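PDB 5CN2: ADP-ribosylation factor-binding protein GGA1 from Saccharomyces cerevisiae, which may regulate membrane traffic through the trans-Golgi network, binds ARF1 and ARF2, and is represented here by its C-terminal gamma-ear (GAE) domain. Local coordinates for residues A[36-41]-A[83-88]; A[52-57]-A[103-108]; A[20-25]-A[42-47]; A[98-103]-A[119-124]; A[27-32]-A[91-96]. All blocks are in the same frame, centred on the assembly; numbering follows the deposited sequence.

Overall arrangement
The gamma-ear domain illustrates how a small beta sandwich is closed by contacts that cross along the chain. Strand 21-29 pairs with strand 34-43 at interaction 3, which closes the open end of their hairpin; near its turn, residues 27-32 reach forward to helix 91-94 in interaction 5. Nested inside that long loop, interaction 1 joins strands 34-43 and 78-89 in the larger sheet and crosses interaction 3. Interaction 2 builds the smaller sheet from strands 52-56 and 99-109, crossing interactions 1, 5 and 4. Interaction 4 completes that sheet with strand 112-122. Between the sheets, Y41 of interaction 1 packs on F52 of interaction 2.

Interaction 1. Residues A[36-41]-A[83-88]; sequences RLVIFY and KQIASV
Two hydrogen-bonded pairs, L37 with A86 and I39 with Q84, hold strands 34-43 and 78-89 together as antiparallel neighbours, their axes 4.6 Å apart at closest approach. The bonds run both ways in each pair: A86 N reaches L37 O at 2.7 Å, and Q84 N reaches I39 O at 2.9 Å. The same two acceptors also take CA-H contacts, the closer being from K83 CA to I39 O at 3.3 Å.

Apolar packing follows the alternation of the strands. On the face bearing V38 and I85, the two side chains lie side by side, and I85 CD1 rests 3.7 Å from both V38 CG1 and V38 CG2. F40 and K83 repeat this pattern, with F40 CE1 3.8 Å from K83 CG. R36 bends at chi2 (139°), which brings its NE within 4.0 Å of I85 CG2; its charge has a long, weak ion pair with E30. On the other face L37 CB meets A86 CB, while the Y41 ring turns its edge to Q84 CB.

Such alternation, with L37, I39 and A86 directed inward, belongs to the middle of a sheet in an immunoglobulin-like beta sandwich, the fold of adaptin ear domains.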
# COMPACT_ATOMS: atom_id res chain seq x y z
N ARG A 36 2.06 -11.38 4.47
CA ARG A 36 1.53 -11.10 3.14
C ARG A 36 0.72 -9.81 3.22
O ARG A 36 -0.12 -9.66 4.09
CB ARG A 36 0.63 -12.23 2.70
CG ARG A 36 0.30 -12.17 1.23
CD ARG A 36 0.33 -13.56 0.59
NE ARG A 36 -0.18 -13.55 -0.78
CZ ARG A 36 -1.46 -13.39 -1.10
NH1 ARG A 36 -2.39 -13.21 -0.16
NH2 ARG A 36 -1.82 -13.39 -2.38
N LEU A 37 1.02 -8.84 2.35
CA LEU A 37 0.22 -7.61 2.29
C LEU A 37 -0.48 -7.57 0.99
O LEU A 37 0.16 -7.56 -0.07
CB LEU A 37 1.08 -6.36 2.30
CG LEU A 37 1.30 -5.69 3.61
CD1 LEU A 37 2.60 -6.24 4.19
CD2 LEU A 37 1.38 -4.20 3.37
N VAL A 38 -1.80 -7.48 1.07
CA VAL A 38 -2.62 -7.23 -0.09
C VAL A 38 -3.10 -5.79 0.03
O VAL A 38 -3.85 -5.47 0.95
CB VAL A 38 -3.77 -8.22 -0.18
CG1 VAL A 38 -4.56 -8.03 -1.47
CG2 VAL A 38 -3.22 -9.63 -0.09
N ILE A 39 -2.60 -4.94 -0.87
CA ILE A 39 -2.87 -3.51 -0.84
C ILE A 39 -3.95 -3.18 -1.87
O ILE A 39 -3.96 -3.73 -2.97
CB ILE A 39 -1.61 -2.70 -1.15
CG1 ILE A 39 -0.43 -3.24 -0.33
CG2 ILE A 39 -1.84 -1.20 -0.87
CD1 ILE A 39 0.87 -2.47 -0.51
N PHE A 40 -4.85 -2.29 -1.49
CA PHE A 40 -5.95 -1.88 -2.36
C PHE A 40 -5.99 -0.37 -2.44
O PHE A 40 -5.84 0.32 -1.42
CB PHE A 40 -7.29 -2.39 -1.81
CG PHE A 40 -7.43 -3.87 -1.80
CD1 PHE A 40 -7.96 -4.53 -2.89
CD2 PHE A 40 -7.07 -4.61 -0.68
CE1 PHE A 40 -8.10 -5.91 -2.88
CE2 PHE A 40 -7.22 -5.97 -0.66
CZ PHE A 40 -7.72 -6.63 -1.77
N TYR A 41 -6.25 0.13 -3.63
CA TYR A 41 -6.31 1.56 -3.87
C TYR A 41 -7.72 1.93 -4.30
O TYR A 41 -8.28 1.30 -5.20
CB TYR A 41 -5.27 1.93 -4.93
CG TYR A 41 -3.86 1.38 -4.63
CD1 TYR A 41 -2.96 2.06 -3.82
CD2 TYR A 41 -3.45 0.18 -5.17
CE1 TYR A 41 -1.69 1.57 -3.56
CE2 TYR A 41 -2.18 -0.33 -4.91
CZ TYR A 41 -1.31 0.37 -4.10
OH TYR A 41 -0.06 -0.14 -3.86
N LYS A 83 -5.28 -3.49 -7.11
CA LYS A 83 -4.77 -4.38 -6.07
C LYS A 83 -3.26 -4.58 -6.31
O LYS A 83 -2.79 -4.61 -7.46
CB LYS A 83 -5.50 -5.72 -6.16
CG LYS A 83 -5.10 -6.76 -5.11
CD LYS A 83 -5.23 -8.20 -5.61
CE LYS A 83 -6.54 -8.83 -5.18
NZ LYS A 83 -6.83 -10.10 -5.90
N GLN A 84 -2.50 -4.72 -5.23
CA GLN A 84 -1.07 -4.99 -5.33
C GLN A 84 -0.55 -5.81 -4.17
O GLN A 84 -0.62 -5.36 -3.02
CB GLN A 84 -0.29 -3.68 -5.38
CG GLN A 84 1.22 -3.92 -5.52
CD GLN A 84 2.02 -2.69 -5.88
OE1 GLN A 84 3.02 -2.80 -6.59
NE2 GLN A 84 1.59 -1.52 -5.41
N ILE A 85 0.02 -6.97 -4.50
CA ILE A 85 0.53 -7.92 -3.51
C ILE A 85 1.99 -7.65 -3.13
O ILE A 85 2.83 -7.38 -3.98
CB ILE A 85 0.49 -9.37 -4.03
CG1 ILE A 85 -0.87 -9.72 -4.62
CG2 ILE A 85 0.84 -10.34 -2.91
CD1 ILE A 85 -2.00 -9.59 -3.63
N ALA A 86 2.26 -7.73 -1.83
CA ALA A 86 3.62 -7.67 -1.33
C ALA A 86 3.82 -8.72 -0.25
O ALA A 86 2.86 -9.25 0.32
CB ALA A 86 3.92 -6.29 -0.77
N SER A 87 5.08 -9.02 0.04
CA SER A 87 5.38 -9.79 1.22
C SER A 87 6.56 -9.21 1.98
O SER A 87 7.34 -8.42 1.46
CB SER A 87 5.60 -11.26 0.87
OG SER A 87 6.73 -11.40 0.07
N VAL A 88 6.60 -9.55 3.26
CA VAL A 88 7.56 -9.01 4.19
C VAL A 88 8.16 -10.22 4.87
O VAL A 88 7.42 -11.06 5.37
CB VAL A 88 6.89 -8.13 5.26
CG1 VAL A 88 7.92 -7.25 5.93
CG2 VAL A 88 5.81 -7.27 4.63

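Interaction 2. Residues A[52-57]-A[103-108]; sequences FALLVA and WKANYC
Strands 52-56 and 103-108 run antiparallel at 163°, and the pairs A53-N106 and L55-K104 each exchange two backbone hydrogen bonds, the shortest being L55 N to K104 O at 2.7 Å. Between these pairs, L54 CA and A105 CA direct their hydrogens at K104 O and A53 O, the latter contact measuring 3.2 Å from A105 CA.

The apolar side chains gather on the face of L54, V56, W103 and A105. F52 has CG anti to its backbone N (chi1 -176°), which lays the ring along the partner strand: CE1 touches A105 CB at 3.9 Å and CD1 touches Y107 CB at the same distance. Y107 then leads off toward K114 on strand 112-122. L54 sends its CD1 branch to the six-membered side of the indole, 4.0 Å from W103 CE3.

An outer strand thus pairs through its backbone and turns F52 and L54 to the interior, while A53 and L55 lie on the other face, as expected of the smaller sheet of a beta sandwich; the F52 ring meets Y41 of the larger sheet across that interior.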
# COMPACT_ATOMS: atom_id res chain seq x y z
N PHE A 52 -1.14 6.00 -11.67
CA PHE A 52 -0.89 5.70 -10.27
C PHE A 52 0.33 4.83 -10.09
O PHE A 52 0.50 3.86 -10.82
CB PHE A 52 -2.06 5.00 -9.60
CG PHE A 52 -1.83 4.78 -8.14
CD1 PHE A 52 -2.15 5.77 -7.21
CD2 PHE A 52 -1.21 3.63 -7.69
CE1 PHE A 52 -1.89 5.59 -5.87
CE2 PHE A 52 -0.93 3.45 -6.35
CZ PHE A 52 -1.29 4.43 -5.44
N ALA A 53 1.13 5.12 -9.07
CA ALA A 53 2.20 4.21 -8.69
C ALA A 53 2.61 4.39 -7.26
O ALA A 53 2.79 5.51 -6.80
CB ALA A 53 3.42 4.43 -9.60
N LEU A 54 2.82 3.27 -6.57
CA LEU A 54 3.29 3.25 -5.21
C LEU A 54 4.73 2.80 -5.19
O LEU A 54 5.07 1.83 -5.86
CB LEU A 54 2.49 2.26 -4.35
CG LEU A 54 2.84 2.31 -2.85
CD1 LEU A 54 1.91 3.27 -2.13
CD2 LEU A 54 2.80 0.92 -2.24
N LEU A 55 5.56 3.51 -4.43
CA LEU A 55 6.96 3.16 -4.27
C LEU A 55 7.18 2.86 -2.81
O LEU A 55 6.59 3.50 -1.94
CB LEU A 55 7.89 4.28 -4.72
CG LEU A 55 8.05 4.55 -6.21
CD1 LEU A 55 6.75 4.97 -6.85
CD2 LEU A 55 9.10 5.64 -6.43
N VAL A 56 8.04 1.90 -2.53
CA VAL A 56 8.24 1.46 -1.16
C VAL A 56 9.71 1.23 -0.90
O VAL A 56 10.46 0.95 -1.82
CB VAL A 56 7.47 0.15 -0.93
CG1 VAL A 56 7.68 -0.32 0.47
CG2 VAL A 56 5.99 0.37 -1.09
N ALA A 57 10.12 1.37 0.35
CA ALA A 57 11.46 0.97 0.76
C ALA A 57 11.33 -0.23 1.65
O ALA A 57 10.25 -0.51 2.18
CB ALA A 57 12.15 2.09 1.52
N TRP A 103 6.68 4.76 2.27
CA TRP A 103 5.99 4.60 1.02
C TRP A 103 5.75 5.96 0.39
O TRP A 103 5.70 6.97 1.07
CB TRP A 103 4.67 3.87 1.22
CG TRP A 103 3.74 4.58 2.11
CD1 TRP A 103 3.60 4.41 3.46
CD2 TRP A 103 2.82 5.62 1.74
NE1 TRP A 103 2.66 5.27 3.95
CE2 TRP A 103 2.15 6.01 2.92
CE3 TRP A 103 2.49 6.25 0.53
CZ2 TRP A 103 1.17 7.01 2.93
CZ3 TRP A 103 1.50 7.24 0.54
CH2 TRP A 103 0.86 7.61 1.74
N LYS A 104 5.59 5.98 -0.92
CA LYS A 104 5.28 7.19 -1.64
C LYS A 104 4.38 6.83 -2.81
O LYS A 104 4.56 5.78 -3.39
CB LYS A 104 6.58 7.85 -2.13
CG LYS A 104 6.38 8.84 -3.29
CD LYS A 104 7.07 10.17 -3.06
CE LYS A 104 6.41 11.29 -3.83
NZ LYS A 104 6.86 12.60 -3.34
N ALA A 105 3.39 7.66 -3.13
CA ALA A 105 2.55 7.46 -4.32
C ALA A 105 2.50 8.68 -5.18
O ALA A 105 2.54 9.80 -4.68
CB ALA A 105 1.16 7.08 -3.93
N ASN A 106 2.45 8.45 -6.49
CA ASN A 106 2.25 9.50 -7.43
C ASN A 106 1.12 9.11 -8.33
O ASN A 106 0.97 7.94 -8.69
CB ASN A 106 3.50 9.74 -8.26
CG ASN A 106 4.64 10.31 -7.45
OD1 ASN A 106 4.91 11.51 -7.50
ND2 ASN A 106 5.29 9.44 -6.67
N TYR A 107 0.33 10.11 -8.72
CA TYR A 107 -0.76 9.91 -9.64
C TYR A 107 -1.21 11.22 -10.18
O TYR A 107 -0.90 12.27 -9.62
CB TYR A 107 -1.96 9.22 -8.97
CG TYR A 107 -2.52 9.91 -7.75
CD1 TYR A 107 -1.98 9.66 -6.51
CD2 TYR A 107 -3.63 10.74 -7.84
CE1 TYR A 107 -2.51 10.24 -5.37
CE2 TYR A 107 -4.17 11.34 -6.71
CZ TYR A 107 -3.60 11.09 -5.48
OH TYR A 107 -4.12 11.68 -4.35
N CYS A 108 -1.98 11.17 -11.26
CA CYS A 108 -2.54 12.37 -11.84
C CYS A 108 -4.04 12.28 -11.75
O CYS A 108 -4.63 11.26 -12.06
CB CYS A 108 -2.10 12.51 -13.30
SG CYS A 108 -0.31 12.59 -13.44

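Interaction 3. Residues A[20-25]-A[42-47]; sequences HLRIDY and SNISSD
H20 meets I44 and S45, just past the end of strand 34-43: its carbonyl O accepts from I44 N at 3.1 Å, with the donor well above the carbonyl plane, while its imidazole passes S45 CB. The segment it meets is already turning. N43 OD1 takes both S45 N and S45 OG, the first bond making an Asx turn, and N43 ND2 donates to D47 O, so the amide's rotation is fixed from both ends.

L21 comes next, in a non-hydrogen-bonded pair with N43. Its CD1 branch lies 3.5 Å from S42 O, and I44 CG1 packs against its backbone N.

R22 exchanges two backbone bonds with S42, each 2.8 Å long. Its side chain bends at chi3 (77°) and lays one guanidinium face over S42 CB, which stands 3.5 Å above the plane. NH1 meets the I44 CG2 methyl at 3.6 Å. At the guanidinium edge, NE forms a salt bridge with D24 OD2 at 2.8 Å, approaching from above the carboxylate plane. D24 OD1 is engaged by R12, and S42 OG bonds to D80 N. A water beside R22 O, D24 OD1 and S42 OG links the two strands further.

Strand 21-29 is thereby held between strands 13-17 and 34-43 in the larger sheet, with L21 and I23 turned inward, L21 reaching E116 on strand 112-122.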
# COMPACT_ATOMS: atom_id res chain seq x y z
N HIS A 20 -8.79 12.36 -2.21
CA HIS A 20 -8.96 11.72 -3.51
C HIS A 20 -8.77 10.21 -3.51
O HIS A 20 -9.23 9.54 -4.42
CB HIS A 20 -7.94 12.30 -4.47
CG HIS A 20 -7.91 13.78 -4.45
ND1 HIS A 20 -8.52 14.55 -5.42
CD2 HIS A 20 -7.39 14.64 -3.55
CE1 HIS A 20 -8.35 15.82 -5.13
NE2 HIS A 20 -7.68 15.91 -4.00
N LEU A 21 -8.07 9.69 -2.51
CA LEU A 21 -7.54 8.35 -2.57
C LEU A 21 -7.51 7.71 -1.19
O LEU A 21 -7.13 8.35 -0.21
CB LEU A 21 -6.12 8.41 -3.11
CG LEU A 21 -5.42 7.06 -3.27
CD1 LEU A 21 -6.02 6.29 -4.43
CD2 LEU A 21 -3.93 7.26 -3.50
N ARG A 22 -7.91 6.44 -1.12
CA ARG A 22 -7.75 5.64 0.10
C ARG A 22 -6.91 4.43 -0.23
O ARG A 22 -7.23 3.69 -1.16
CB ARG A 22 -9.07 5.17 0.70
CG ARG A 22 -8.88 4.28 1.93
CD ARG A 22 -10.18 3.82 2.58
NE ARG A 22 -10.84 2.74 1.84
CZ ARG A 22 -11.82 2.91 0.95
NH1 ARG A 22 -12.28 4.12 0.67
NH2 ARG A 22 -12.35 1.86 0.34
N ILE A 23 -5.81 4.26 0.50
CA ILE A 23 -4.96 3.09 0.39
C ILE A 23 -5.22 2.34 1.65
O ILE A 23 -5.02 2.87 2.71
CB ILE A 23 -3.45 3.44 0.33
CG1 ILE A 23 -3.16 4.43 -0.79
CG2 ILE A 23 -2.62 2.20 0.16
CD1 ILE A 23 -1.75 4.98 -0.78
N ASP A 24 -5.68 1.11 1.54
CA ASP A 24 -5.81 0.24 2.71
C ASP A 24 -5.33 -1.15 2.34
O ASP A 24 -4.93 -1.41 1.18
CB ASP A 24 -7.25 0.24 3.26
CG ASP A 24 -8.30 -0.07 2.22
OD1 ASP A 24 -8.00 -0.68 1.18
OD2 ASP A 24 -9.44 0.34 2.45
N TYR A 25 -5.34 -2.05 3.33
CA TYR A 25 -4.68 -3.35 3.11
C TYR A 25 -5.05 -4.43 4.10
O TYR A 25 -5.40 -4.14 5.23
CB TYR A 25 -3.15 -3.18 3.11
CG TYR A 25 -2.60 -2.71 4.41
CD1 TYR A 25 -2.62 -1.37 4.75
CD2 TYR A 25 -2.07 -3.61 5.34
CE1 TYR A 25 -2.12 -0.94 5.96
CE2 TYR A 25 -1.56 -3.20 6.53
CZ TYR A 25 -1.59 -1.87 6.85
OH TYR A 25 -1.10 -1.46 8.07
N SER A 42 -8.29 2.94 -3.62
CA SER A 42 -9.66 3.37 -3.88
C SER A 42 -9.76 4.87 -4.23
O SER A 42 -9.30 5.70 -3.47
CB SER A 42 -10.53 3.07 -2.67
OG SER A 42 -10.64 1.67 -2.44
N ASN A 43 -10.39 5.19 -5.35
CA ASN A 43 -10.64 6.57 -5.75
C ASN A 43 -11.95 6.96 -5.10
O ASN A 43 -12.99 6.38 -5.42
CB ASN A 43 -10.72 6.66 -7.28
CG ASN A 43 -10.90 8.07 -7.83
OD1 ASN A 43 -11.20 9.03 -7.11
ND2 ASN A 43 -10.71 8.19 -9.14
N ILE A 44 -11.89 7.89 -4.15
CA ILE A 44 -13.07 8.45 -3.49
C ILE A 44 -13.42 9.87 -4.00
O ILE A 44 -14.23 10.56 -3.39
CB ILE A 44 -12.91 8.47 -1.95
CG1 ILE A 44 -11.67 9.27 -1.55
CG2 ILE A 44 -12.83 7.05 -1.40
CD1 ILE A 44 -11.67 9.73 -0.11
N SER A 45 -12.79 10.31 -5.09
CA SER A 45 -13.18 11.56 -5.77
C SER A 45 -14.09 11.24 -6.94
O SER A 45 -14.10 10.10 -7.44
CB SER A 45 -11.95 12.25 -6.34
OG SER A 45 -11.58 11.66 -7.58
N SER A 46 -14.81 12.26 -7.42
CA SER A 46 -15.73 12.11 -8.57
C SER A 46 -15.04 12.34 -9.93
O SER A 46 -15.71 12.50 -10.95
CB SER A 46 -16.99 13.00 -8.42
OG SER A 46 -16.71 14.19 -7.71
N ASP A 47 -13.70 12.31 -9.92
CA ASP A 47 -12.87 12.42 -11.12
C ASP A 47 -11.88 11.26 -11.21
O ASP A 47 -11.37 10.80 -10.20
CB ASP A 47 -12.07 13.72 -11.06
CG ASP A 47 -12.92 14.93 -11.33
OD1 ASP A 47 -13.45 15.01 -12.45
OD2 ASP A 47 -13.07 15.79 -10.43
O HOH W 1 -8.69 1.29 -0.90

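Interaction 4. Residues A[98-103]-A[119-124]; sequences PIKLKW and TTSLPT
The beta hairpin of strands 99-109 and 112-122, which forms one side of the smaller sheet, is joined near its open end by pairing of L101 with T120 and by contacts of I99 with L122. L101 N gives T120 O a 2.7 Å bond that is nearly straight (177°), and T120 N returns one to L101 O at 2.9 Å. Nearer the chain's end, L122 N bonds to I99 O at 2.8 Å. CA-H contacts supplement these, the closest from T119 CA to L101 O at 3.2 Å.

On the inward face, I99 CG2 touches L122 CD1 at 3.9 Å, and L122 CD2 comes alongside L101 CB. T120 shares this face. Its OG1, anti to the carbonyl carbon (chi1 -66°), lies at the edge of the indole and accepts from W103 NE1 at 3.2 Å, close to the ring plane; the N-H points at it within 20° of straight. On the outward face the T119 methyl CG2 meets K100 CE at 3.6 Å, while T119 OG1 lies beside the K102 chain near CG.

The two faces therefore differ in chemistry. On the exposed side the lysine chains cross T119 at a slant, K100 at its methyl and K102 at its hydroxyl, through their aliphatic parts. On the buried side L122 packs on both I99 and L101 and reaches Y25 of the other sheet, and the indole N-H of the buried W103 is satisfied by the T120 hydroxyl.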
# COMPACT_ATOMS: atom_id res chain seq x y z
N PRO A 98 7.73 -4.16 15.80
CA PRO A 98 6.94 -3.28 14.93
C PRO A 98 7.70 -2.93 13.63
O PRO A 98 8.87 -2.56 13.69
CB PRO A 98 6.67 -2.04 15.79
CG PRO A 98 7.17 -2.36 17.16
CD PRO A 98 8.18 -3.46 17.01
N ILE A 99 7.03 -3.08 12.50
CA ILE A 99 7.62 -2.88 11.16
C ILE A 99 7.09 -1.56 10.58
O ILE A 99 5.87 -1.38 10.44
CB ILE A 99 7.27 -4.06 10.22
CG1 ILE A 99 8.18 -5.27 10.46
CG2 ILE A 99 7.39 -3.68 8.75
CD1 ILE A 99 8.01 -5.91 11.82
N LYS A 100 7.99 -0.66 10.22
CA LYS A 100 7.62 0.64 9.66
C LYS A 100 7.77 0.63 8.15
O LYS A 100 8.85 0.32 7.65
CB LYS A 100 8.46 1.75 10.28
CG LYS A 100 8.09 2.04 11.73
CD LYS A 100 9.09 2.95 12.42
CE LYS A 100 9.20 4.31 11.74
NZ LYS A 100 10.35 5.08 12.27
N LEU A 101 6.71 0.98 7.43
CA LEU A 101 6.74 1.01 6.00
C LEU A 101 6.76 2.44 5.47
O LEU A 101 5.80 3.20 5.66
CB LEU A 101 5.56 0.24 5.44
CG LEU A 101 5.80 -0.68 4.25
CD1 LEU A 101 4.55 -0.72 3.37
CD2 LEU A 101 6.99 -0.32 3.41
N LYS A 102 7.87 2.80 4.82
CA LYS A 102 8.01 4.07 4.15
C LYS A 102 7.53 3.85 2.74
O LYS A 102 7.91 2.87 2.11
CB LYS A 102 9.46 4.51 4.16
CG LYS A 102 9.67 5.97 3.77
CD LYS A 102 11.13 6.37 3.99
CE LYS A 102 11.34 7.87 4.23
NZ LYS A 102 11.39 8.68 2.98
N TRP A 103 6.68 4.76 2.27
CA TRP A 103 5.99 4.60 1.02
C TRP A 103 5.75 5.96 0.39
O TRP A 103 5.70 6.97 1.07
CB TRP A 103 4.67 3.87 1.22
CG TRP A 103 3.74 4.58 2.11
CD1 TRP A 103 3.60 4.41 3.46
CD2 TRP A 103 2.82 5.62 1.74
NE1 TRP A 103 2.66 5.27 3.95
CE2 TRP A 103 2.15 6.01 2.92
CE3 TRP A 103 2.49 6.25 0.53
CZ2 TRP A 103 1.17 7.01 2.93
CZ3 TRP A 103 1.50 7.24 0.54
CH2 TRP A 103 0.86 7.61 1.74
N THR A 119 5.19 7.18 6.42
CA THR A 119 5.83 6.06 7.09
C THR A 119 4.76 5.56 8.02
O THR A 119 4.25 6.31 8.84
CB THR A 119 7.06 6.52 7.87
OG1 THR A 119 8.01 7.05 6.94
CG2 THR A 119 7.71 5.36 8.61
N THR A 120 4.39 4.32 7.88
CA THR A 120 3.28 3.78 8.59
C THR A 120 3.77 2.53 9.31
O THR A 120 4.47 1.72 8.71
CB THR A 120 2.18 3.47 7.58
OG1 THR A 120 1.71 4.72 7.00
CG2 THR A 120 1.03 2.70 8.22
N SER A 121 3.42 2.40 10.59
CA SER A 121 3.75 1.19 11.34
C SER A 121 2.68 0.16 11.07
O SER A 121 1.51 0.45 11.21
CB SER A 121 3.82 1.44 12.86
OG SER A 121 3.95 2.81 13.17
N LEU A 122 3.09 -1.04 10.72
CA LEU A 122 2.14 -2.13 10.50
C LEU A 122 1.80 -2.83 11.81
O LEU A 122 2.68 -3.12 12.60
CB LEU A 122 2.73 -3.16 9.53
CG LEU A 122 3.34 -2.60 8.24
CD1 LEU A 122 3.76 -3.77 7.35
CD2 LEU A 122 2.37 -1.65 7.53
N PRO A 123 0.52 -3.16 12.03
CA PRO A 123 0.16 -3.83 13.29
C PRO A 123 0.78 -5.23 13.48
O PRO A 123 1.53 -5.71 12.61
CB PRO A 123 -1.37 -3.93 13.19
CG PRO A 123 -1.65 -3.94 11.72
CD PRO A 123 -0.63 -3.01 11.13
N THR A 124 0.42 -5.87 14.60
CA THR A 124 1.04 -7.11 15.11
C THR A 124 0.94 -8.39 14.28
O THR A 124 -0.14 -8.85 13.91
CB THR A 124 0.50 -7.48 16.50
OG1 THR A 124 0.52 -6.32 17.35
CG2 THR A 124 1.33 -8.62 17.15

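Interaction 5. Residues A[27-32]-A[91-96]; sequences LTRESM and ISVNLG
R29 turns the edge of its guanidinium to V93: the backbone O of V93 lies only 10° out of the guanidinium plane, 2.6 Å from NH2. The bond is bent, with an N-H...O angle of 132°, and NH2 stands well above the carbonyl plane. The same nitrogen reaches V93 CG1 at 3.2 Å and gives a second, weak bond to M32 O at 3.4 Å, so one end of the group is shared between helix and turn. NH1, for its part, is weakly bonded to I125 O at the chain's end.

R29 leaves its backbone with CG trans to N (chi1 168°) and then bends at chi3, which carries its tip past V93 in the opposite sense. M32 lies beside N94, and L35 of strand 34-43 packs on both R29 and V93.

A cationic group here meets a carbonyl in the last turn of a short helix, whose C-terminal end would probably favour positive charge. That helix stops in a Schellman motif at G96, and the contact ties the helix, which follows strand 78-89 and precedes strand 99-109, to the turn of hairpin 21-29/34-43.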
# COMPACT_ATOMS: atom_id res chain seq x y z
N LEU A 27 -3.46 -7.73 6.06
CA LEU A 27 -2.15 -8.15 6.53
C LEU A 27 -2.28 -9.49 7.21
O LEU A 27 -2.91 -9.58 8.26
CB LEU A 27 -1.59 -7.13 7.51
CG LEU A 27 -0.25 -7.50 8.13
CD1 LEU A 27 0.87 -7.44 7.12
CD2 LEU A 27 0.05 -6.55 9.28
N THR A 28 -1.69 -10.53 6.61
CA THR A 28 -1.76 -11.87 7.15
C THR A 28 -0.38 -12.44 7.41
O THR A 28 0.60 -12.07 6.77
CB THR A 28 -2.46 -12.81 6.17
OG1 THR A 28 -1.97 -12.54 4.86
CG2 THR A 28 -3.94 -12.58 6.20
N ARG A 29 -0.31 -13.36 8.35
CA ARG A 29 0.93 -14.05 8.63
C ARG A 29 0.86 -15.39 7.93
O ARG A 29 -0.02 -16.17 8.20
CB ARG A 29 1.09 -14.23 10.13
CG ARG A 29 2.20 -15.19 10.51
CD ARG A 29 2.55 -15.05 11.97
NE ARG A 29 3.97 -14.77 12.11
CZ ARG A 29 4.50 -13.56 12.15
NH1 ARG A 29 3.74 -12.49 12.08
NH2 ARG A 29 5.81 -13.42 12.26
N GLU A 30 1.76 -15.63 6.98
CA GLU A 30 1.75 -16.90 6.27
C GLU A 30 2.59 -17.97 6.97
O GLU A 30 2.30 -19.15 6.86
CB GLU A 30 2.27 -16.73 4.85
CG GLU A 30 1.26 -16.13 3.88
CD GLU A 30 1.72 -16.27 2.45
OE1 GLU A 30 2.95 -16.32 2.20
OE2 GLU A 30 0.85 -16.35 1.56
N SER A 31 3.64 -17.56 7.65
CA SER A 31 4.53 -18.49 8.29
C SER A 31 5.16 -17.76 9.42
O SER A 31 4.84 -16.61 9.69
CB SER A 31 5.61 -18.96 7.31
OG SER A 31 6.66 -18.00 7.24
N MET A 32 6.12 -18.40 10.05
CA MET A 32 6.82 -17.78 11.15
C MET A 32 7.72 -16.62 10.70
O MET A 32 8.09 -15.78 11.51
CB MET A 32 7.63 -18.83 11.89
CG MET A 32 7.78 -18.57 13.37
SD MET A 32 6.22 -18.66 14.29
CE MET A 32 6.61 -19.87 15.56
N ILE A 91 14.05 -11.21 9.94
CA ILE A 91 14.15 -11.35 11.37
C ILE A 91 13.07 -10.51 12.08
O ILE A 91 12.41 -10.97 13.01
CB ILE A 91 15.62 -11.09 11.85
CG1 ILE A 91 15.82 -11.52 13.32
CG2 ILE A 91 16.03 -9.64 11.66
CD1 ILE A 91 15.48 -12.97 13.65
N SER A 92 12.83 -9.30 11.60
CA SER A 92 11.82 -8.46 12.24
C SER A 92 10.40 -9.03 12.23
O SER A 92 9.63 -8.79 13.16
CB SER A 92 11.82 -7.07 11.64
OG SER A 92 12.92 -6.36 12.16
N VAL A 93 10.05 -9.79 11.19
CA VAL A 93 8.79 -10.52 11.16
C VAL A 93 8.81 -11.64 12.20
O VAL A 93 7.81 -11.88 12.87
CB VAL A 93 8.49 -11.10 9.76
CG1 VAL A 93 7.28 -12.01 9.79
CG2 VAL A 93 8.25 -9.98 8.76
N ASN A 94 9.96 -12.28 12.38
CA ASN A 94 10.09 -13.35 13.36
C ASN A 94 10.07 -12.88 14.82
O ASN A 94 9.53 -13.54 15.69
CB ASN A 94 11.39 -14.10 13.11
CG ASN A 94 11.27 -15.57 13.39
OD1 ASN A 94 10.98 -16.37 12.48
ND2 ASN A 94 11.45 -15.95 14.66
N LEU A 95 10.68 -11.74 15.08
CA LEU A 95 10.77 -11.22 16.43
C LEU A 95 9.51 -10.48 16.93
O LEU A 95 9.47 -10.04 18.07
CB LEU A 95 12.01 -10.32 16.55
CG LEU A 95 13.32 -11.13 16.52
CD1 LEU A 95 14.53 -10.25 16.29
CD2 LEU A 95 13.49 -11.90 17.83
N GLY A 96 8.49 -10.37 16.07
CA GLY A 96 7.24 -9.69 16.41
C GLY A 96 7.48 -8.23 16.79
O GLY A 96 6.77 -7.67 17.61